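Local atomic coordinates of methylornithine synthase PylB (PDB entry 3T7V), a protein that isomerises L-lysine to (3R)-3-methyl-D-ornithine by a radical mechanism, using a [4Fe-4S] cluster and S-adenosylmethionine, on the way to pyrrolysine. Residues Val132-Val135 with Lys136-Gly140; Leu91-Glu94 with Glu95-Thr99; Lys49-Asp52 with His53-Asn57; Leu267-Pro270 with Lys271-Ile274; Tyr122-Pro125 with Asn126-Val129. One frame throughout, in Å; residues are numbered along the deposited sequence.

Interaction 1 (Val132-Val135 with Lys136-Gly140); sequences VQIV and KEELG
Gln133 and Glu137 meet one turn apart on the outer side of helix 126-139, and Val135 and Leu139 do the same on its inner side: the i to i+4 spacing at work in one helix of a radical SAM TIM barrel. In the polar pair the two side chains run side by side in the same direction. Gln133 NE2 gives an almost straight bond of 3.0 Å to Glu137 OE2; the bond stays in the amide plane but meets the carboxylate from above its plane, and the two flat groups are turned 83° against each other. Gln133 reaches this place with CG anti to the backbone N (chi1 177°) and an extended chain, while CG of Glu137 lies beside its own N. In the apolar pair a methyl meets a methyl, Val135 CG1 and Leu139 CD1 being 3.7 Å apart.

Beneath both pairs, backbone bonds set the spacing. The carbonyls of Val132, Gln133, Ile134 and Val135 each accept from the N-H four residues on, the shortest being Leu139 N to Val135 O at 2.8 Å.

Further out, Val135 rests on Ile143 and Leu113 of the barrel strands and Leu139 on Val111, so the apolar pair faces the barrel wall. Glu138 OE2 makes a salt bridge with Lys104, and Lys136 NZ bonds to the carbonyl oxygens of Gly162 and Leu141. The helix stops at Gly140, whose positive phi of 69° turns the chain away while its N still donates to Lys136 O at 2.8 Å.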
loop_
_atom_site.group_PDB
_atom_site.type_symbol
_atom_site.label_atom_id
_atom_site.label_comp_id
_atom_site.label_asym_id
_atom_site.label_seq_id
_atom_site.Cartn_x
_atom_site.Cartn_y
_atom_site.Cartn_z
ATOM N N VAL A 132 -1.198 9.205 17.323
ATOM C CA VAL A 132 -0.299 9.818 16.348
ATOM C C VAL A 132 0.696 10.787 16.989
ATOM O O VAL A 132 1.894 10.750 16.645
ATOM C CB VAL A 132 -1.169 10.591 15.296
ATOM C CG1 VAL A 132 -0.282 11.379 14.315
ATOM C CG2 VAL A 132 -2.044 9.601 14.495
ATOM N N GLN A 133 0.242 11.569 17.970
ATOM C CA GLN A 133 1.137 12.521 18.642
ATOM C C GLN A 133 2.273 11.749 19.313
ATOM O O GLN A 133 3.430 12.152 19.214
ATOM C CB GLN A 133 0.339 13.298 19.678
ATOM C CG GLN A 133 1.235 14.274 20.486
ATOM C CD GLN A 133 0.480 15.035 21.548
ATOM O OE1 GLN A 133 -0.715 15.071 21.554
ATOM N NE2 GLN A 133 1.193 15.585 22.507
ATOM N N ILE A 134 1.992 10.657 20.016
ATOM C CA ILE A 134 3.026 9.896 20.722
ATOM C C ILE A 134 3.986 9.301 19.779
ATOM O O ILE A 134 5.216 9.374 20.008
ATOM C CB ILE A 134 2.390 8.835 21.674
ATOM C CG1 ILE A 134 1.743 9.562 22.860
ATOM C CG2 ILE A 134 3.435 7.824 22.138
ATOM C CD1 ILE A 134 0.772 8.718 23.623
ATOM N N VAL A 135 3.498 8.671 18.705
ATOM C CA VAL A 135 4.442 8.121 17.749
ATOM C C VAL A 135 5.314 9.206 17.076
ATOM O O VAL A 135 6.525 9.015 16.859
ATOM C CB VAL A 135 3.676 7.304 16.659
ATOM C CG1 VAL A 135 4.664 6.828 15.572
ATOM C CG2 VAL A 135 2.957 6.097 17.352
ATOM N N LYS A 136 4.747 10.371 16.736
ATOM C CA LYS A 136 5.529 11.440 16.095
ATOM C C LYS A 136 6.580 11.927 17.112
ATOM O O LYS A 136 7.728 12.190 16.741
ATOM C CB LYS A 136 4.618 12.573 15.674
ATOM C CG LYS A 136 5.305 13.563 14.738
ATOM C CD LYS A 136 5.419 12.948 13.354
ATOM C CE LYS A 136 5.970 13.986 12.436
ATOM N NZ LYS A 136 5.902 13.423 11.010
ATOM N N GLU A 137 6.175 12.067 18.394
ATOM C CA GLU A 137 7.145 12.524 19.418
ATOM C C GLU A 137 8.288 11.521 19.616
ATOM O O GLU A 137 9.437 11.930 19.861
ATOM C CB GLU A 137 6.418 12.725 20.746
ATOM C CG GLU A 137 5.571 13.986 20.824
ATOM C CD GLU A 137 4.812 14.039 22.158
ATOM O OE1 GLU A 137 4.829 13.030 22.981
ATOM O OE2 GLU A 137 4.161 15.077 22.355
ATOM N N GLU A 138 7.978 10.225 19.531
ATOM C CA GLU A 138 8.973 9.158 19.709
ATOM C C GLU A 138 9.883 9.068 18.534
ATOM O O GLU A 138 11.127 8.964 18.687
ATOM C CB GLU A 138 8.309 7.780 19.889
ATOM C CG GLU A 138 7.621 7.625 21.245
ATOM C CD GLU A 138 8.552 7.724 22.449
ATOM O OE1 GLU A 138 8.112 8.280 23.463
ATOM O OE2 GLU A 138 9.763 7.304 22.386
ATOM N N LEU A 139 9.317 9.111 17.316
ATOM C CA LEU A 139 10.140 8.791 16.135
ATOM C C LEU A 139 10.590 9.954 15.279
ATOM O O LEU A 139 11.605 9.884 14.597
ATOM C CB LEU A 139 9.319 7.835 15.196
ATOM C CG LEU A 139 8.954 6.494 15.807
ATOM C CD1 LEU A 139 8.113 5.683 14.777
ATOM C CD2 LEU A 139 10.225 5.772 16.188
ATOM N N GLY A 140 9.801 11.004 15.247
ATOM C CA GLY A 140 10.130 12.136 14.378
ATOM C C GLY A 140 10.024 11.902 12.862
ATOM O O GLY A 140 10.261 12.799 12.103
#

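Interaction 2 (Leu91-Glu94 with Glu95-Thr99); sequences LTME and EIKET
The Glu95 carboxylate reaches back to Thr92 on an extended chain, and OE1 takes the Thr92 backbone N-H on its anti lone pair at 3.0 Å. Near that oxygen lie carbons of Leu91, with CA 3.4 Å from Glu95 OE1 and the CD2 methyl looser; the Leu91 and Glu95 side chains cross at about a right angle.

The return bond runs from Glu95 N to Thr92 OG1 at 3.1 Å. Together the two bonds make a capping box, with Thr92 as N-cap of helix 93-103. Thr92 holds OG1 between its backbone N and carbonyl carbon (chi1 63°), which puts the oxygen opposite the Glu95 N-H; the same hydroxyl also gives a weak bond to Glu95 OE1. If the Glu95 side chain were cut back to an alanine, the Thr92 N-H would lose its carboxylate mate, and the first turn is likely to fray.

Apolar contacts accompany the cap: Ile96 CG1 lies 3.8 Å from Leu91 CB, a hydrophobic staple, while the Ile96 CD1 methyl approaches Met93 CE at 4.0 Å. Leu91 touches Leu307, and Ile96 continues onto Leu131 of helix 126-139.

One turn on, Thr99 N and Thr99 OG1 grip Glu95 O from opposite faces of its carbonyl plane. The chemistry implies a helix start capped by its own residues, where an early N-H has a hydroxyl acceptor and the negative carboxylate would probably interact favourably with the helix dipole.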
loop_
_atom_site.group_PDB
_atom_site.type_symbol
_atom_site.label_atom_id
_atom_site.label_comp_id
_atom_site.label_asym_id
_atom_site.label_seq_id
_atom_site.Cartn_x
_atom_site.Cartn_y
_atom_site.Cartn_z
ATOM N N LEU A 91 -2.831 -2.840 20.611
ATOM C CA LEU A 91 -1.557 -2.547 21.349
ATOM C C LEU A 91 -1.854 -1.506 22.424
ATOM O O LEU A 91 -2.585 -0.519 22.228
ATOM C CB LEU A 91 -0.516 -1.964 20.418
ATOM C CG LEU A 91 -0.103 -2.893 19.266
ATOM C CD1 LEU A 91 0.979 -2.182 18.476
ATOM C CD2 LEU A 91 0.394 -4.279 19.798
ATOM N N THR A 92 -1.276 -1.750 23.636
ATOM C CA THR A 92 -1.345 -0.740 24.653
ATOM C C THR A 92 -0.297 0.391 24.380
ATOM O O THR A 92 0.590 0.184 23.540
ATOM C CB THR A 92 -0.979 -1.343 26.043
ATOM O OG1 THR A 92 0.381 -1.792 25.957
ATOM C CG2 THR A 92 -1.934 -2.446 26.403
ATOM N N MET A 93 -0.394 1.508 25.123
ATOM C CA MET A 93 0.586 2.559 24.962
ATOM C C MET A 93 1.981 2.049 25.221
ATOM O O MET A 93 2.926 2.451 24.518
ATOM C CB MET A 93 0.244 3.730 25.909
ATOM C CG MET A 93 1.092 4.966 25.631
ATOM S SD MET A 93 1.005 5.443 23.853
ATOM C CE MET A 93 -0.699 5.109 23.314
ATOM N N GLU A 94 2.180 1.190 26.273
ATOM C CA GLU A 94 3.500 0.682 26.515
ATOM C C GLU A 94 4.049 -0.165 25.355
ATOM O O GLU A 94 5.222 -0.086 24.979
ATOM C CB GLU A 94 3.518 -0.148 27.812
ATOM C CG GLU A 94 3.403 0.695 29.074
ATOM C CD GLU A 94 1.992 1.213 29.368
ATOM O OE1 GLU A 94 0.898 0.905 28.717
ATOM O OE2 GLU A 94 1.951 2.006 30.363
ATOM N N GLU A 95 3.158 -0.983 24.748
ATOM C CA GLU A 95 3.585 -1.789 23.597
ATOM C C GLU A 95 3.892 -0.896 22.392
ATOM O O GLU A 95 4.859 -1.205 21.638
ATOM C CB GLU A 95 2.422 -2.730 23.168
ATOM C CG GLU A 95 2.240 -3.922 24.140
ATOM C CD GLU A 95 1.105 -4.907 23.749
ATOM O OE1 GLU A 95 -0.045 -4.457 23.748
ATOM O OE2 GLU A 95 1.379 -6.132 23.478
ATOM N N ILE A 96 3.168 0.222 22.221
ATOM C CA ILE A 96 3.476 1.134 21.106
ATOM C C ILE A 96 4.834 1.799 21.347
ATOM O O ILE A 96 5.630 1.871 20.435
ATOM C CB ILE A 96 2.343 2.184 20.973
ATOM C CG1 ILE A 96 1.059 1.448 20.506
ATOM C CG2 ILE A 96 2.783 3.342 20.031
ATOM C CD1 ILE A 96 -0.268 2.162 20.674
ATOM N N LYS A 97 5.085 2.222 22.568
ATOM C CA LYS A 97 6.366 2.862 22.841
ATOM C C LYS A 97 7.529 1.857 22.704
ATOM O O LYS A 97 8.570 2.207 22.107
ATOM C CB LYS A 97 6.369 3.499 24.259
ATOM C CG LYS A 97 5.565 4.785 24.277
ATOM C CD LYS A 97 5.581 5.372 25.668
ATOM C CE LYS A 97 4.746 6.652 25.698
ATOM N NZ LYS A 97 4.452 7.064 27.081
ATOM N N GLU A 98 7.336 0.604 23.138
ATOM C CA GLU A 98 8.382 -0.370 22.966
ATOM C C GLU A 98 8.623 -0.636 21.500
ATOM O O GLU A 98 9.787 -0.737 21.064
ATOM C CB GLU A 98 8.019 -1.614 23.738
ATOM C CG GLU A 98 8.967 -2.810 23.511
ATOM C CD GLU A 98 10.374 -2.554 24.060
ATOM O OE1 GLU A 98 10.420 -2.116 25.244
ATOM O OE2 GLU A 98 11.411 -2.811 23.328
ATOM N N THR A 99 7.569 -0.683 20.704
ATOM C CA THR A 99 7.741 -0.917 19.247
ATOM C C THR A 99 8.522 0.259 18.671
ATOM O O THR A 99 9.523 0.052 17.886
ATOM C CB THR A 99 6.379 -1.015 18.564
ATOM O OG1 THR A 99 5.719 -2.174 19.105
ATOM C CG2 THR A 99 6.553 -1.229 17.091
#

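Interaction 3 (Lys49-Asp52 with His53-Asn57); sequences KVRD and HYFGN
Lys49 O accepts the His53 N-H at 3.0 Å, the first of the bonds that carry helix 37-55 to its C-terminal end. Next comes Val50, whose carbonyl takes a long bond of 3.3 Å from Tyr54 N and has Tyr54 CD2 close by; a looser apolar touch joins Val50 CG1 to the same ring atom. The Tyr54 ring has a second neighbour, His53 CD2, which stands over the centre of one face, so that the imidazole presents an edge to it.

Arg51 O accepts Phe55 N at 2.8 Å, a short but bent bond, and also lies at the edge of the Phe55 ring, near the ring plane, 3.5 Å from Phe55 CD2. The side chain leaves in another direction: CG stands opposite its own amide nitrogen (chi1 -166°), and bends at chi2 and chi3 fold the guanidinium back beside Asp52. There NE and NH2 both grip a single oxygen, Asp52 OD1, at 2.9 Å from NE and 3.1 Å from NH2, side-on in the guanidinium plane. The remaining nitrogen, NH1, bonds to the carbonyl oxygens of Leu290 and Ala294.

Asp52 ends the segment by receiving Gly56 N on its carbonyl oxygen at 2.8 Å, a bent bond that arrives from above the carbonyl plane. Gly56 has a positive phi (55°) and leads the chain out toward strand 58-68. The chemistry implies that Arg51, largely buried, has its charge answered by Asp52 on one side and by carbonyl dipoles on the other, which would probably keep both members of the salt bridge ionised.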
loop_
_atom_site.group_PDB
_atom_site.type_symbol
_atom_site.label_atom_id
_atom_site.label_comp_id
_atom_site.label_asym_id
_atom_site.label_seq_id
_atom_site.Cartn_x
_atom_site.Cartn_y
_atom_site.Cartn_z
ATOM N N LYS A 49 13.258 1.305 -16.703
ATOM C CA LYS A 49 13.891 2.479 -17.285
ATOM C C LYS A 49 13.308 3.783 -16.749
ATOM O O LYS A 49 13.998 4.742 -16.403
ATOM C CB LYS A 49 13.722 2.451 -18.812
ATOM C CG LYS A 49 14.564 3.525 -19.535
ATOM C CD LYS A 49 14.387 3.543 -21.056
ATOM C CE LYS A 49 14.996 2.318 -21.709
ATOM N NZ LYS A 49 14.576 2.202 -23.148
ATOM N N VAL A 50 11.978 3.809 -16.632
ATOM C CA VAL A 50 11.270 5.004 -16.163
ATOM C C VAL A 50 11.609 5.201 -14.692
ATOM O O VAL A 50 11.990 6.303 -14.288
ATOM C CB VAL A 50 9.707 4.840 -16.358
ATOM C CG1 VAL A 50 8.994 6.062 -15.807
ATOM C CG2 VAL A 50 9.435 4.728 -17.853
ATOM N N ARG A 51 11.497 4.128 -13.901
ATOM C CA ARG A 51 11.793 4.270 -12.462
ATOM C C ARG A 51 13.256 4.695 -12.210
ATOM O O ARG A 51 13.513 5.557 -11.379
ATOM C CB ARG A 51 11.613 2.931 -11.815
ATOM C CG ARG A 51 11.551 2.928 -10.291
ATOM C CD ARG A 51 12.808 2.457 -9.651
ATOM N NE ARG A 51 13.645 1.471 -10.333
ATOM C CZ ARG A 51 13.520 0.149 -10.241
ATOM N NH1 ARG A 51 12.608 -0.394 -9.469
ATOM N NH2 ARG A 51 14.348 -0.657 -10.894
ATOM N N ASP A 52 14.182 4.164 -13.018
ATOM C CA ASP A 52 15.601 4.482 -12.803
ATOM C C ASP A 52 15.865 5.934 -13.186
ATOM O O ASP A 52 16.698 6.604 -12.592
ATOM C CB ASP A 52 16.492 3.548 -13.649
ATOM C CG ASP A 52 16.495 2.072 -13.169
ATOM O OD1 ASP A 52 15.986 1.712 -12.067
ATOM O OD2 ASP A 52 17.040 1.220 -13.938
ATOM N N HIS A 53 15.142 6.439 -14.183
ATOM C CA HIS A 53 15.308 7.815 -14.606
ATOM C C HIS A 53 15.009 8.765 -13.489
ATOM O O HIS A 53 15.764 9.715 -13.261
ATOM C CB HIS A 53 14.442 8.106 -15.804
ATOM C CG HIS A 53 14.595 9.526 -16.309
ATOM N ND1 HIS A 53 15.617 9.907 -17.150
ATOM C CD2 HIS A 53 13.864 10.659 -16.058
ATOM C CE1 HIS A 53 15.502 11.217 -17.424
ATOM N NE2 HIS A 53 14.448 11.686 -16.769
ATOM N N TYR A 54 13.887 8.528 -12.772
ATOM C CA TYR A 54 13.463 9.457 -11.718
ATOM C C TYR A 54 13.971 9.114 -10.324
ATOM O O TYR A 54 14.037 10.013 -9.471
ATOM C CB TYR A 54 11.938 9.551 -11.684
ATOM C CG TYR A 54 11.406 10.260 -12.881
ATOM C CD1 TYR A 54 11.652 11.605 -13.046
ATOM C CD2 TYR A 54 10.695 9.585 -13.837
ATOM C CE1 TYR A 54 11.151 12.248 -14.171
ATOM C CE2 TYR A 54 10.218 10.228 -14.993
ATOM C CZ TYR A 54 10.477 11.564 -15.130
ATOM O OH TYR A 54 10.027 12.235 -16.242
ATOM N N PHE A 55 14.350 7.846 -10.105
ATOM C CA PHE A 55 14.717 7.405 -8.745
ATOM C C PHE A 55 16.053 6.734 -8.637
ATOM O O PHE A 55 16.515 6.375 -7.526
ATOM C CB PHE A 55 13.620 6.490 -8.133
ATOM C CG PHE A 55 12.318 7.186 -8.012
ATOM C CD1 PHE A 55 12.082 8.060 -6.922
ATOM C CD2 PHE A 55 11.345 7.079 -9.018
ATOM C CE1 PHE A 55 10.842 8.758 -6.814
ATOM C CE2 PHE A 55 10.164 7.798 -8.898
ATOM C CZ PHE A 55 9.857 8.605 -7.811
ATOM N N GLY A 56 16.710 6.557 -9.782
ATOM C CA GLY A 56 17.923 5.743 -9.795
ATOM C C GLY A 56 17.702 4.350 -9.227
ATOM O O GLY A 56 16.648 3.759 -9.406
ATOM N N ASN A 57 18.728 3.862 -8.521
ATOM C CA ASN A 57 18.688 2.588 -7.820
ATOM C C ASN A 57 18.353 2.767 -6.353
ATOM O O ASN A 57 18.637 1.850 -5.591
ATOM C CB ASN A 57 20.007 1.820 -7.943
ATOM C CG ASN A 57 21.141 2.438 -7.135
ATOM O OD1 ASN A 57 21.192 3.659 -6.898
ATOM N ND2 ASN A 57 22.045 1.568 -6.648
#

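Interaction 4 (Leu267-Pro270 with Lys271-Ile274); sequences LMFP and KRLI
Phe269 and Arg272 meet across a tight reverse turn that takes the chain from helix 258-268 to the barrel strand 275-277. A single hydrogen bond closes it: Arg272 N donates to Phe269 O at 3.1 Å. The N-H points straight at the oxygen (167°) yet comes in well above the carbonyl plane, 54° out of it. Side chains reinforce the closure at the base of the turn, where Arg272 CG lies 3.8 Å from Phe269 CB and the two CB atoms are 3.9 Å apart. Arg272 keeps CG beside its backbone N (chi1 -57°), which lays the start of its chain along Phe269.

The geometry is that of a type I beta turn, here joining an alpha helix to the next strand of a TIM barrel. Pro270 holds the second position, where its ring restricts phi to a value the turn needs, and exposed Lys271 holds the third. The Pro270 and Arg272 carbonyl oxygens both accept from Arg266 NH1, so a residue of the preceding helix braces the turn.

Beyond the turn the polar end of Arg272 departs to a salt bridge between NH2 and Asp230. The Phe269 side chain touches Val234 of strand 233-238, as does Ile274, whose CD1 methyl lies 4.4 Å from Phe269 O; Val234 comes one residue before Arg235, which binds 3-methylornithine.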
loop_
_atom_site.group_PDB
_atom_site.type_symbol
_atom_site.label_atom_id
_atom_site.label_comp_id
_atom_site.label_asym_id
_atom_site.label_seq_id
_atom_site.Cartn_x
_atom_site.Cartn_y
_atom_site.Cartn_z
ATOM N N LEU A 267 4.345 3.266 -15.692
ATOM C CA LEU A 267 4.338 3.945 -16.975
ATOM C C LEU A 267 3.287 5.065 -16.980
ATOM O O LEU A 267 3.384 5.990 -17.749
ATOM C CB LEU A 267 4.099 2.916 -18.104
ATOM C CG LEU A 267 5.222 1.862 -18.279
ATOM C CD1 LEU A 267 4.875 0.796 -19.327
ATOM C CD2 LEU A 267 6.514 2.528 -18.694
ATOM N N MET A 268 2.216 4.925 -16.192
ATOM C CA MET A 268 1.170 5.925 -16.032
ATOM C C MET A 268 1.495 7.039 -15.027
ATOM O O MET A 268 1.007 8.150 -15.187
ATOM C CB MET A 268 -0.156 5.297 -15.547
ATOM C CG MET A 268 -0.781 4.423 -16.615
ATOM S SD MET A 268 -2.388 3.831 -15.931
ATOM C CE MET A 268 -3.351 5.385 -15.774
ATOM N N PHE A 269 2.201 6.707 -13.931
ATOM C CA PHE A 269 2.538 7.627 -12.884
ATOM C C PHE A 269 4.061 7.611 -12.681
ATOM O O PHE A 269 4.610 7.138 -11.650
ATOM C CB PHE A 269 1.895 7.133 -11.565
ATOM C CG PHE A 269 0.401 7.022 -11.623
ATOM C CD1 PHE A 269 -0.252 5.843 -11.925
ATOM C CD2 PHE A 269 -0.395 8.150 -11.232
ATOM C CE1 PHE A 269 -1.678 5.760 -11.983
ATOM C CE2 PHE A 269 -1.790 8.061 -11.286
ATOM C CZ PHE A 269 -2.442 6.875 -11.649
ATOM N N PRO A 270 4.821 8.068 -13.659
ATOM C CA PRO A 270 6.233 7.829 -13.706
ATOM C C PRO A 270 6.998 8.418 -12.492
ATOM O O PRO A 270 8.015 7.846 -12.089
ATOM C CB PRO A 270 6.689 8.446 -15.039
ATOM C CG PRO A 270 5.551 9.335 -15.397
ATOM C CD PRO A 270 4.313 8.697 -14.888
ATOM N N LYS A 271 6.480 9.511 -11.931
ATOM C CA LYS A 271 7.202 10.228 -10.868
ATOM C C LYS A 271 6.707 9.840 -9.486
ATOM O O LYS A 271 7.142 10.480 -8.499
ATOM C CB LYS A 271 6.996 11.729 -11.057
ATOM C CG LYS A 271 7.662 12.231 -12.353
ATOM C CD LYS A 271 7.381 13.730 -12.627
ATOM C CE LYS A 271 7.891 14.179 -13.990
ATOM N NZ LYS A 271 7.944 15.669 -14.104
ATOM N N ARG A 272 5.758 8.875 -9.397
ATOM C CA ARG A 272 5.073 8.657 -8.079
ATOM C C ARG A 272 5.703 7.481 -7.327
ATOM O O ARG A 272 6.543 6.753 -7.823
ATOM C CB ARG A 272 3.561 8.472 -8.296
ATOM C CG ARG A 272 2.938 9.703 -9.035
ATOM C CD ARG A 272 3.071 10.939 -8.157
ATOM N NE ARG A 272 2.295 12.059 -8.631
ATOM C CZ ARG A 272 2.063 13.164 -7.924
ATOM N NH1 ARG A 272 2.558 13.300 -6.706
ATOM N NH2 ARG A 272 1.328 14.130 -8.452
ATOM N N LEU A 273 5.333 7.331 -6.059
ATOM C CA LEU A 273 5.705 6.197 -5.269
ATOM C C LEU A 273 4.826 5.018 -5.615
ATOM O O LEU A 273 3.590 5.197 -5.751
ATOM C CB LEU A 273 5.508 6.532 -3.777
ATOM C CG LEU A 273 6.457 7.642 -3.277
ATOM C CD1 LEU A 273 6.030 8.020 -1.859
ATOM C CD2 LEU A 273 7.855 7.157 -3.306
ATOM N N ILE A 274 5.407 3.827 -5.770
ATOM C CA ILE A 274 4.650 2.596 -6.048
ATOM C C ILE A 274 5.268 1.524 -5.210
ATOM O O ILE A 274 6.494 1.263 -5.342
ATOM C CB ILE A 274 4.744 2.164 -7.532
ATOM C CG1 ILE A 274 4.276 3.325 -8.402
ATOM C CG2 ILE A 274 3.976 0.851 -7.771
ATOM C CD1 ILE A 274 4.379 3.082 -9.950
#

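Interaction 5 (Tyr122-Pro125 with Asn126-Val129); sequences YEDP and NRFV
Glu123 and Arg127 form a salt bridge: Arg127 NH1 bonds to Glu123 OE1 at 2.9 Å on the anti lone pair. The oxygen lies at the guanidinium edge, in its plane, with the two flat groups 72° apart. Over one face of the guanidinium sits Asp124 CB. NH1 also bonds to Tyr120 O, and the Tyr120 ring makes a cation-pi contact. With an alanine in place of Arg127, Glu123 and the Tyr120 carbonyl would probably lose their guanidinium partner.

A capping bond comes next. Asp124 swings its carboxylate out opposite its own amide nitrogen (chi1 -179°), bringing OD1 to Asn126 N at 3.1 Å, an Asx turn through Pro125 that leads into helix 126-139. A water bridges Asp124 OD2 and Asn126 ND2.

Backbone bonds start the helix: Arg127 N to Asp124 O at 2.8 Å, then Val129 N to Pro125 O at 3.1 Å, with a weak bond from Phe128 N to the same oxygen.

The junction thus links helix 119-123 to helix 126-139. Pro125, Phe128 and Val129 touch Thr154 of helix 152-160, and Phe128 reaches Met115 of strand 110-115.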
loop_
_atom_site.group_PDB
_atom_site.type_symbol
_atom_site.label_atom_id
_atom_site.label_comp_id
_atom_site.label_asym_id
_atom_site.label_seq_id
_atom_site.Cartn_x
_atom_site.Cartn_y
_atom_site.Cartn_z
ATOM N N TYR A 122 -12.816 4.790 17.167
ATOM C CA TYR A 122 -13.896 5.579 16.559
ATOM C C TYR A 122 -14.864 6.202 17.576
ATOM O O TYR A 122 -15.451 7.247 17.266
ATOM C CB TYR A 122 -14.638 4.683 15.550
ATOM C CG TYR A 122 -13.923 4.665 14.190
ATOM C CD1 TYR A 122 -12.674 4.040 14.004
ATOM C CD2 TYR A 122 -14.495 5.348 13.093
ATOM C CE1 TYR A 122 -12.007 4.095 12.762
ATOM C CE2 TYR A 122 -13.866 5.353 11.875
ATOM C CZ TYR A 122 -12.591 4.713 11.723
ATOM O OH TYR A 122 -12.014 4.777 10.466
ATOM N N GLU A 123 -15.010 5.585 18.764
ATOM C CA GLU A 123 -15.905 6.122 19.880
ATOM C C GLU A 123 -15.365 7.416 20.359
ATOM O O GLU A 123 -16.128 8.306 20.705
ATOM C CB GLU A 123 -15.803 5.048 21.022
ATOM C CG GLU A 123 -16.465 5.286 22.332
ATOM C CD GLU A 123 -16.418 4.000 23.088
ATOM O OE1 GLU A 123 -15.348 3.636 23.658
ATOM O OE2 GLU A 123 -17.455 3.321 23.051
ATOM N N ASP A 124 -14.041 7.550 20.405
ATOM C CA ASP A 124 -13.450 8.824 20.867
ATOM C C ASP A 124 -12.167 9.032 20.070
ATOM O O ASP A 124 -11.089 8.548 20.466
ATOM C CB ASP A 124 -13.119 8.816 22.359
ATOM C CG ASP A 124 -12.522 10.176 22.794
ATOM O OD1 ASP A 124 -12.330 11.066 21.857
ATOM O OD2 ASP A 124 -12.210 10.329 24.022
ATOM N N PRO A 125 -12.300 9.664 18.904
ATOM C CA PRO A 125 -11.148 9.754 18.037
ATOM C C PRO A 125 -10.005 10.552 18.583
ATOM O O PRO A 125 -8.905 10.471 18.022
ATOM C CB PRO A 125 -11.682 10.375 16.709
ATOM C CG PRO A 125 -13.110 10.584 16.921
ATOM C CD PRO A 125 -13.538 10.169 18.291
ATOM N N ASN A 126 -10.179 11.267 19.701
ATOM C CA ASN A 126 -9.024 11.876 20.329
ATOM C C ASN A 126 -8.015 10.790 20.790
ATOM O O ASN A 126 -6.813 11.044 20.931
ATOM C CB ASN A 126 -9.447 12.728 21.498
ATOM C CG ASN A 126 -10.177 13.938 21.046
ATOM O OD1 ASN A 126 -9.828 14.545 20.024
ATOM N ND2 ASN A 126 -11.215 14.282 21.759
ATOM N N ARG A 127 -8.496 9.557 20.976
ATOM C CA ARG A 127 -7.556 8.488 21.345
ATOM C C ARG A 127 -6.605 8.180 20.166
ATOM O O ARG A 127 -5.442 7.877 20.385
ATOM C CB ARG A 127 -8.358 7.193 21.586
ATOM C CG ARG A 127 -9.202 7.247 22.838
ATOM C CD ARG A 127 -10.297 6.125 22.886
ATOM N NE ARG A 127 -10.999 6.215 24.170
ATOM C CZ ARG A 127 -12.130 5.597 24.388
ATOM N NH1 ARG A 127 -12.736 4.892 23.457
ATOM N NH2 ARG A 127 -12.671 5.630 25.617
ATOM N N PHE A 128 -7.117 8.290 18.926
ATOM C CA PHE A 128 -6.251 8.060 17.767
ATOM C C PHE A 128 -5.320 9.258 17.596
ATOM O O PHE A 128 -4.146 9.078 17.232
ATOM C CB PHE A 128 -7.144 7.858 16.538
ATOM C CG PHE A 128 -6.342 7.762 15.281
ATOM C CD1 PHE A 128 -5.440 6.712 15.063
ATOM C CD2 PHE A 128 -6.419 8.810 14.352
ATOM C CE1 PHE A 128 -4.624 6.613 13.884
ATOM C CE2 PHE A 128 -5.648 8.712 13.195
ATOM C CZ PHE A 128 -4.742 7.643 12.960
ATOM N N VAL A 129 -5.840 10.469 17.732
ATOM C CA VAL A 129 -5.003 11.699 17.602
ATOM C C VAL A 129 -3.862 11.623 18.636
ATOM O O VAL A 129 -2.702 11.958 18.286
ATOM C CB VAL A 129 -5.887 12.958 17.816
ATOM C CG1 VAL A 129 -4.977 14.209 17.752
ATOM C CG2 VAL A 129 -6.962 13.014 16.694
HETATM O O HOH W 1 -11.809 13.076 24.275
#

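Overall arrangement
From the N terminus the order is interaction 3, 2, 5, 1 and 4. Each closes only a local turn within an unbroken stretch, so none nests in or crosses another. Interaction 3 ends helix 37-55, interaction 2 starts helix 93-103, and interactions 5 and 1 mark the beginning and end of helix 126-139. Interaction 4 turns helix 258-268 toward its strand. Two pairs meet in space: interaction 1 packs on interaction 2, where Ile134 and Val135 touch Met93 and Ile96, and interaction 3 packs on interaction 4, where Val50 meets Pro270. The centres of interactions 2 and 4 are about 35 Å apart, on opposite sides of the chain's centre.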